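PDB 1Q1L: chorismate synthase from Aquifex aeolicus, which catalyses the elimination of phosphate from 5-enolpyruvylshikimate-3-phosphate to give chorismate, the last step of the shikimate pathway to chorismate, with reduced FMN as cofactor. Local coordinates for residues E27-P30 against A31-L35. Residues are numbered along the deposited sequence; the frame is centred on the assembly and turned at random.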
ATOM      1  N   GLU A  27       5.158   6.192  11.758  1.00 30.40           N
ATOM      2  CA  GLU A  27       3.784   6.166  12.231  1.00 30.84           C
ATOM      3  C   GLU A  27       3.321   4.751  12.551  1.00 29.90           C
ATOM      4  O   GLU A  27       3.624   3.812  11.819  1.00 31.90           O
ATOM      5  CB  GLU A  27       2.858   6.765  11.172  1.00 35.71           C
ATOM      6  CG  GLU A  27       1.417   6.884  11.624  1.00 41.97           C
ATOM      7  CD  GLU A  27       0.494   7.355  10.517  1.00 46.23           C
ATOM      8  OE1 GLU A  27       0.134   6.531   9.652  1.00 48.68           O
ATOM      9  OE2 GLU A  27       0.133   8.552  10.508  1.00 51.12           O
ATOM     10  N   GLY A  28       2.578   4.599  13.639  1.00 28.58           N
ATOM     11  CA  GLY A  28       2.071   3.287  13.993  1.00 26.94           C
ATOM     12  C   GLY A  28       2.509   2.736  15.334  1.00 26.08           C
ATOM     13  O   GLY A  28       1.914   1.766  15.815  1.00 24.97           O
ATOM     14  N   ILE A  29       3.547   3.314  15.938  1.00 24.64           N
ATOM     15  CA  ILE A  29       3.985   2.830  17.251  1.00 26.81           C
ATOM     16  C   ILE A  29       2.891   3.202  18.245  1.00 26.05           C
ATOM     17  O   ILE A  29       2.456   4.345  18.288  1.00 29.81           O
ATOM     18  CB  ILE A  29       5.313   3.471  17.691  1.00 24.88           C
ATOM     19  CG1 ILE A  29       6.417   3.119  16.688  1.00 26.66           C
ATOM     20  CG2 ILE A  29       5.704   2.948  19.072  1.00 24.51           C
ATOM     21  CD1 ILE A  29       6.844   1.663  16.724  1.00 27.57           C
ATOM     22  N   PRO A  30       2.425   2.237  19.051  1.00 27.55           N
ATOM     23  CA  PRO A  30       1.364   2.536  20.021  1.00 27.20           C
ATOM     24  C   PRO A  30       1.702   3.647  20.999  1.00 28.98           C
ATOM     25  O   PRO A  30       2.874   3.981  21.210  1.00 27.49           O
ATOM     26  CB  PRO A  30       1.149   1.202  20.727  1.00 26.40           C
ATOM     27  CG  PRO A  30       1.545   0.194  19.670  1.00 26.67           C
ATOM     28  CD  PRO A  30       2.792   0.812  19.099  1.00 25.07           C
ATOM     29  N   ALA A  31       0.654   4.209  21.593  1.00 29.08           N
ATOM     30  CA  ALA A  31       0.785   5.277  22.576  1.00 30.08           C
ATOM     31  C   ALA A  31       1.208   4.707  23.924  1.00 30.17           C
ATOM     32  O   ALA A  31       0.943   3.543  24.227  1.00 30.06           O
ATOM     33  CB  ALA A  31      -0.554   6.005  22.737  1.00 27.92           C
ATOM     34  N   ASN A  32       1.862   5.546  24.724  1.00 29.50           N
ATOM     35  CA  ASN A  32       2.304   5.193  26.066  1.00 29.28           C
ATOM     36  C   ASN A  32       3.580   4.364  26.134  1.00 30.14           C
ATOM     37  O   ASN A  32       3.844   3.702  27.136  1.00 29.83           O
ATOM     38  CB  ASN A  32       1.167   4.489  26.826  1.00 30.10           C
ATOM     39  CG  ASN A  32      -0.058   5.385  27.007  1.00 35.58           C
ATOM     40  OD1 ASN A  32      -1.143   4.913  27.352  1.00 37.05           O
ATOM     41  ND2 ASN A  32       0.116   6.683  26.779  1.00 31.57           N
ATOM     42  N   LEU A  33       4.366   4.401  25.064  1.00 29.40           N
ATOM     43  CA  LEU A  33       5.642   3.694  25.024  1.00 28.51           C
ATOM     44  C   LEU A  33       6.721   4.676  25.473  1.00 30.61           C
ATOM     45  O   LEU A  33       6.894   5.732  24.867  1.00 31.05           O
ATOM     46  CB  LEU A  33       5.979   3.239  23.602  1.00 25.96           C
ATOM     47  CG  LEU A  33       7.408   2.691  23.439  1.00 24.52           C
ATOM     48  CD1 LEU A  33       7.490   1.309  24.086  1.00 24.46           C
ATOM     49  CD2 LEU A  33       7.792   2.612  21.960  1.00 23.04           C
ATOM     50  N   PRO A  34       7.451   4.354  26.550  1.00 31.92           N
ATOM     51  CA  PRO A  34       8.500   5.281  26.992  1.00 32.18           C
ATOM     52  C   PRO A  34       9.536   5.405  25.875  1.00 32.54           C
ATOM     53  O   PRO A  34      10.018   4.393  25.371  1.00 32.65           O
ATOM     54  CB  PRO A  34       9.077   4.591  28.224  1.00 31.78           C
ATOM     55  CG  PRO A  34       7.906   3.793  28.749  1.00 33.64           C
ATOM     56  CD  PRO A  34       7.299   3.231  27.490  1.00 32.23           C
ATOM     57  N   LEU A  35       9.875   6.631  25.485  1.00 33.06           N
ATOM     58  CA  LEU A  35      10.855   6.846  24.421  1.00 33.33           C
ATOM     59  C   LEU A  35      11.662   8.117  24.669  1.00 35.41           C
ATOM     60  O   LEU A  35      11.097   9.165  24.977  1.00 35.57           O
ATOM     61  CB  LEU A  35      10.151   6.949  23.061  1.00 33.58           C
ATOM     62  CG  LEU A  35      11.026   7.126  21.809  1.00 34.15           C
ATOM     63  CD1 LEU A  35      11.887   5.883  21.590  1.00 35.68           C
ATOM     64  CD2 LEU A  35      10.144   7.357  20.591  1.00 34.74           C
TER
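The flat peptide between Pro-30 and Ala-31 has Leu-33 CB beyond its oxygen, raised out of the plane and 4.0 Å from Pro-30 O. Pro-30 CB is displaced to the same side of the plane. The approach of Leu-33 CB is loose van der Waals contact. Beyond it, two methyls meet: Ile-29 CG2 touches Leu-33 CD2 at 3.6 Å, and the two side chains approach at a slant. Ile-29 sends CG2 anti to its own N and keeps CG1 beside that N (chi1 -61°). This leaves CG2 as the branch that reaches Leu-33. Leu-33 meets it by extending CG opposite its backbone N (chi1 171°). Helix 142-157 covers these side chains: Val-151 meets Ile-29, and Phe-155 meets Pro-30 and Leu-33. Pro-30 also rests on Met-384 and Val-387 of helix 384-399. Pro-30 O and Leu-33 N do not bond each other, being 4.2 Å apart. Both instead hydrogen-bond to Thr-75 OG1, which bridges the turn and satisfies both backbone groups. With Ala-31 extended and Asn-32 at positive phi (79°), residues 30-33 form an open, type II-like beta turn in the connection from strand 21-27 to helix 37-48.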